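Local coordinates for mandelate racemase/muconate lactonizing enzyme family protein (Roseovarius sp. TM1035, PDB 3T9P), which is probably an isomerase of the enolase superfamily, though the reaction it catalyses and its substrate are not established, at residues 27-38 / 377-387. Numbering follows the deposited sequence.
Sequences RLETFCNEFVGF and WLDSATYQVSE. With SO4 (sulfate ion), chain D.
Strand 382-387, from the C-terminal end of the chain, forms an outermost strand, within this chain, of the antiparallel sheet of the N-terminal domain by pairing with strand 27-32, an example of the chain's end returning to its beginning. L28, T30 and C32 each exchange two backbone hydrogen bonds with S386, Q384 and T382, respectively, such as L28 N to S386 O at 2.9 Å. On the face carrying E29, F31 and Y383, the F31 ring is sandwiched: Y383 CD1 lies 3.5 Å from F31 CE2 over one face, the two rings oblique, while L378 CD2 makes a CH-pi contact over the other. Y383 swings its ring alongside F31, CG standing opposite the backbone N (chi1 178°), and donates from OH to the anti lone pair of E29 OE2 at 2.6 Å; R40 pairs with E29 OE1. On the neighbouring strand, the edge of F38 meets the face of W377 in a T-shaped stack, planes at 83°. An alanine at F31 would probably open a gap beside L378 and leave the tyrosine ring held mainly by its bond to E29. Backbone bonds thus set the register, aromatic packing ties helix 375-379 to the sheet, and tyrosine and arginine probably offset the cost of burying E29's charge.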
loop_
_atom_site.group_PDB
_atom_site.type_symbol
_atom_site.label_atom_id
_atom_site.label_comp_id
_atom_site.label_asym_id
_atom_site.label_seq_id
_atom_site.Cartn_x
_atom_site.Cartn_y
_atom_site.Cartn_z
ATOM N N ARG A 27 -6.693 -22.446 13.514
ATOM C CA ARG A 27 -6.486 -22.832 12.140
ATOM C C ARG A 27 -7.057 -21.790 11.175
ATOM O O ARG A 27 -8.080 -21.186 11.436
ATOM C CB ARG A 27 -7.117 -24.199 11.868
ATOM C CG ARG A 27 -6.906 -24.708 10.451
ATOM C CD ARG A 27 -7.318 -26.157 10.245
ATOM N NE ARG A 27 -6.476 -27.079 11.001
ATOM C CZ ARG A 27 -6.870 -27.727 12.087
ATOM N NH1 ARG A 27 -8.102 -27.561 12.551
ATOM N NH2 ARG A 27 -6.036 -28.548 12.713
ATOM N N LEU A 28 -6.346 -21.537 10.139
ATOM C CA LEU A 28 -6.771 -20.643 9.081
ATOM C C LEU A 28 -6.477 -21.296 7.748
ATOM O O LEU A 28 -5.378 -21.607 7.489
ATOM C CB LEU A 28 -6.110 -19.261 9.183
ATOM C CG LEU A 28 -6.580 -18.343 10.318
ATOM C CD1 LEU A 28 -5.653 -17.273 10.640
ATOM C CD2 LEU A 28 -7.960 -17.778 10.179
ATOM N N GLU A 29 -7.508 -21.459 6.949
ATOM C CA GLU A 29 -7.457 -22.068 5.662
ATOM C C GLU A 29 -7.942 -21.140 4.541
ATOM O O GLU A 29 -8.885 -20.458 4.705
ATOM C CB GLU A 29 -8.327 -23.316 5.648
ATOM C CG GLU A 29 -7.987 -24.371 6.580
ATOM C CD GLU A 29 -9.134 -25.325 6.809
ATOM O OE1 GLU A 29 -10.055 -24.956 7.502
ATOM O OE2 GLU A 29 -9.071 -26.406 6.294
ATOM N N THR A 30 -7.265 -21.168 3.413
ATOM C CA THR A 30 -7.647 -20.450 2.229
ATOM C C THR A 30 -7.898 -21.378 1.021
ATOM O O THR A 30 -7.226 -22.345 0.830
ATOM C CB THR A 30 -6.588 -19.383 1.819
ATOM O OG1 THR A 30 -5.345 -20.016 1.546
ATOM C CG2 THR A 30 -6.452 -18.272 2.917
ATOM N N PHE A 31 -8.893 -21.044 0.239
ATOM C CA PHE A 31 -9.237 -21.731 -0.962
ATOM C C PHE A 31 -9.343 -20.633 -2.014
ATOM O O PHE A 31 -10.196 -19.812 -1.929
ATOM C CB PHE A 31 -10.605 -22.434 -0.833
ATOM C CG PHE A 31 -10.733 -23.412 0.308
ATOM C CD1 PHE A 31 -10.870 -23.000 1.584
ATOM C CD2 PHE A 31 -10.821 -24.734 0.080
ATOM C CE1 PHE A 31 -11.023 -23.892 2.592
ATOM C CE2 PHE A 31 -10.956 -25.595 1.095
ATOM C CZ PHE A 31 -11.046 -25.169 2.346
ATOM N N CYS A 32 -8.495 -20.667 -3.019
ATOM C CA CYS A 32 -8.445 -19.632 -4.036
ATOM C C CYS A 32 -8.295 -20.066 -5.483
ATOM O O CYS A 32 -7.952 -21.157 -5.756
ATOM C CB CYS A 32 -7.303 -18.670 -3.703
ATOM S SG CYS A 32 -5.694 -19.466 -3.499
ATOM N N ASN A 33 -8.606 -19.135 -6.347
ATOM C CA ASN A 33 -8.237 -19.051 -7.727
ATOM C C ASN A 33 -7.698 -17.630 -7.927
ATOM O O ASN A 33 -7.542 -16.938 -6.969
ATOM C CB ASN A 33 -9.277 -19.474 -8.731
ATOM C CG ASN A 33 -10.497 -18.574 -8.787
ATOM O OD1 ASN A 33 -10.490 -17.423 -8.460
ATOM N ND2 ASN A 33 -11.563 -19.157 -9.240
ATOM N N GLU A 34 -7.340 -17.256 -9.126
ATOM C CA GLU A 34 -6.869 -15.931 -9.412
ATOM C C GLU A 34 -7.853 -14.814 -9.025
ATOM O O GLU A 34 -7.446 -13.753 -8.738
ATOM C CB GLU A 34 -6.531 -15.757 -10.891
ATOM C CG GLU A 34 -5.138 -15.312 -11.104
ATOM C CD GLU A 34 -4.567 -15.489 -12.577
ATOM O OE1 GLU A 34 -4.498 -14.515 -13.308
ATOM O OE2 GLU A 34 -4.178 -16.593 -12.959
ATOM N N PHE A 35 -9.133 -15.093 -9.092
ATOM C CA PHE A 35 -10.171 -14.132 -8.851
ATOM C C PHE A 35 -10.651 -14.019 -7.419
ATOM O O PHE A 35 -10.988 -12.941 -7.021
ATOM C CB PHE A 35 -11.332 -14.304 -9.805
ATOM C CG PHE A 35 -10.970 -14.044 -11.191
ATOM C CD1 PHE A 35 -10.813 -12.785 -11.641
ATOM C CD2 PHE A 35 -10.683 -15.071 -12.030
ATOM C CE1 PHE A 35 -10.442 -12.562 -12.914
ATOM C CE2 PHE A 35 -10.296 -14.845 -13.305
ATOM C CZ PHE A 35 -10.171 -13.613 -13.735
ATOM N N VAL A 36 -10.699 -15.107 -6.673
ATOM C CA VAL A 36 -11.431 -15.027 -5.371
ATOM C C VAL A 36 -10.770 -15.948 -4.431
ATOM O O VAL A 36 -10.266 -16.967 -4.924
ATOM C CB VAL A 36 -12.950 -15.467 -5.474
ATOM C CG1 VAL A 36 -13.627 -15.126 -4.111
ATOM C CG2 VAL A 36 -13.643 -14.700 -6.476
ATOM N N GLY A 37 -10.750 -15.654 -3.115
ATOM C CA GLY A 37 -10.059 -16.533 -2.140
ATOM C C GLY A 37 -11.016 -16.520 -0.946
ATOM O O GLY A 37 -11.237 -15.432 -0.369
ATOM N N PHE A 38 -11.544 -17.678 -0.537
ATOM C CA PHE A 38 -12.261 -17.803 0.726
ATOM C C PHE A 38 -11.361 -18.273 1.889
ATOM O O PHE A 38 -10.408 -18.990 1.684
ATOM C CB PHE A 38 -13.459 -18.752 0.588
ATOM C CG PHE A 38 -14.466 -18.266 -0.388
ATOM C CD1 PHE A 38 -15.258 -17.144 -0.097
ATOM C CD2 PHE A 38 -14.601 -18.885 -1.619
ATOM C CE1 PHE A 38 -16.213 -16.669 -1.051
ATOM C CE2 PHE A 38 -15.561 -18.460 -2.561
ATOM C CZ PHE A 38 -16.343 -17.333 -2.291
ATOM N N TRP A 377 -17.272 -25.342 -5.731
ATOM C CA TRP A 377 -16.168 -24.372 -6.022
ATOM C C TRP A 377 -14.931 -24.646 -5.120
ATOM O O TRP A 377 -13.809 -24.694 -5.577
ATOM C CB TRP A 377 -16.781 -22.994 -5.767
ATOM C CG TRP A 377 -15.802 -21.875 -6.244
ATOM C CD1 TRP A 377 -15.805 -21.235 -7.445
ATOM C CD2 TRP A 377 -14.663 -21.385 -5.507
ATOM N NE1 TRP A 377 -14.708 -20.348 -7.512
ATOM C CE2 TRP A 377 -14.004 -20.431 -6.331
ATOM C CE3 TRP A 377 -14.123 -21.669 -4.243
ATOM C CZ2 TRP A 377 -12.921 -19.767 -5.930
ATOM C CZ3 TRP A 377 -12.940 -20.965 -3.847
ATOM C CH2 TRP A 377 -12.386 -20.029 -4.706
ATOM N N LEU A 378 -15.169 -24.926 -3.840
ATOM C CA LEU A 378 -14.104 -25.238 -2.929
ATOM C C LEU A 378 -13.325 -26.413 -3.332
ATOM O O LEU A 378 -12.111 -26.496 -3.021
ATOM C CB LEU A 378 -14.655 -25.491 -1.498
ATOM C CG LEU A 378 -15.381 -24.275 -0.877
ATOM C CD1 LEU A 378 -16.102 -24.581 0.447
ATOM C CD2 LEU A 378 -14.380 -23.086 -0.685
ATOM N N ASP A 379 -14.007 -27.388 -3.948
ATOM C CA ASP A 379 -13.380 -28.669 -4.266
ATOM C C ASP A 379 -12.264 -28.473 -5.277
ATOM O O ASP A 379 -11.304 -29.226 -5.265
ATOM C CB ASP A 379 -14.429 -29.717 -4.798
ATOM C CG ASP A 379 -13.785 -31.057 -5.206
ATOM O OD1 ASP A 379 -13.259 -31.764 -4.315
ATOM O OD2 ASP A 379 -13.825 -31.402 -6.402
ATOM N N SER A 380 -12.367 -27.567 -6.209
ATOM C CA SER A 380 -11.284 -27.525 -7.139
ATOM C C SER A 380 -10.444 -26.248 -6.955
ATOM O O SER A 380 -9.655 -25.890 -7.853
ATOM C CB SER A 380 -11.793 -27.584 -8.601
ATOM O OG SER A 380 -12.700 -26.544 -8.801
ATOM N N ALA A 381 -10.630 -25.579 -5.814
ATOM C CA ALA A 381 -9.827 -24.365 -5.484
ATOM C C ALA A 381 -8.433 -24.758 -4.990
ATOM O O ALA A 381 -8.227 -25.933 -4.612
ATOM C CB ALA A 381 -10.598 -23.495 -4.470
ATOM N N THR A 382 -7.439 -23.818 -5.041
ATOM C CA THR A 382 -6.129 -24.016 -4.459
ATOM C C THR A 382 -6.225 -23.911 -2.976
ATOM O O THR A 382 -6.670 -22.880 -2.467
ATOM C CB THR A 382 -5.146 -22.947 -5.038
ATOM O OG1 THR A 382 -5.116 -23.076 -6.463
ATOM C CG2 THR A 382 -3.729 -23.071 -4.540
ATOM N N TYR A 383 -5.793 -24.952 -2.238
ATOM C CA TYR A 383 -5.925 -25.021 -0.787
ATOM C C TYR A 383 -4.617 -24.653 -0.089
ATOM O O TYR A 383 -3.571 -25.136 -0.514
ATOM C CB TYR A 383 -6.348 -26.440 -0.362
ATOM C CG TYR A 383 -6.470 -26.654 1.114
ATOM C CD1 TYR A 383 -7.558 -26.100 1.850
ATOM C CD2 TYR A 383 -5.535 -27.418 1.787
ATOM C CE1 TYR A 383 -7.672 -26.321 3.234
ATOM C CE2 TYR A 383 -5.657 -27.644 3.172
ATOM C CZ TYR A 383 -6.713 -27.111 3.875
ATOM O OH TYR A 383 -6.829 -27.315 5.253
ATOM N N GLN A 384 -4.659 -23.902 1.024
ATOM C CA GLN A 384 -3.482 -23.725 1.824
ATOM C C GLN A 384 -3.874 -23.565 3.272
ATOM O O GLN A 384 -4.921 -22.959 3.597
ATOM C CB GLN A 384 -2.593 -22.569 1.234
ATOM C CG GLN A 384 -1.306 -22.293 2.073
ATOM C CD GLN A 384 -0.355 -21.252 1.414
ATOM O OE1 GLN A 384 -0.653 -20.744 0.343
ATOM N NE2 GLN A 384 0.827 -20.975 2.067
ATOM N N VAL A 385 -3.091 -24.104 4.202
ATOM C CA VAL A 385 -3.501 -24.032 5.588
ATOM C C VAL A 385 -2.397 -23.555 6.519
ATOM O O VAL A 385 -1.213 -23.869 6.302
ATOM C CB VAL A 385 -4.063 -25.449 6.074
ATOM C CG1 VAL A 385 -2.955 -26.543 5.892
ATOM C CG2 VAL A 385 -4.539 -25.359 7.503
ATOM N N SER A 386 -2.739 -22.773 7.548
ATOM C CA SER A 386 -1.794 -22.475 8.610
ATOM C C SER A 386 -2.409 -22.898 9.939
ATOM O O SER A 386 -3.600 -22.603 10.197
ATOM C CB SER A 386 -1.540 -20.921 8.674
ATOM O OG SER A 386 -0.834 -20.450 7.516
ATOM N N GLU A 387 -1.631 -23.549 10.814
ATOM C CA GLU A 387 -2.160 -23.966 12.150
ATOM C C GLU A 387 -1.154 -23.959 13.266
ATOM O O GLU A 387 0.017 -23.996 12.972
ATOM C CB GLU A 387 -2.799 -25.347 12.135
ATOM C CG GLU A 387 -2.006 -26.482 11.531
ATOM C CD GLU A 387 -2.983 -27.602 11.072
ATOM O OE1 GLU A 387 -2.545 -28.437 10.239
ATOM O OE2 GLU A 387 -4.194 -27.586 11.510
HETATM S S SO4 D . 4.053 -20.090 -0.006
HETATM O O1 SO4 D . 4.447 -21.358 0.642
HETATM O O2 SO4 D . 5.100 -19.152 0.410
HETATM O O3 SO4 D . 3.989 -20.262 -1.465
HETATM O O4 SO4 D . 2.740 -19.563 0.453
HETATM O O HOH W 1 -5.068 -20.986 -0.915
HETATM O O HOH W 2 -7.863 -22.724 -8.078
HETATM O O HOH W 3 -14.531 -18.451 -9.711
#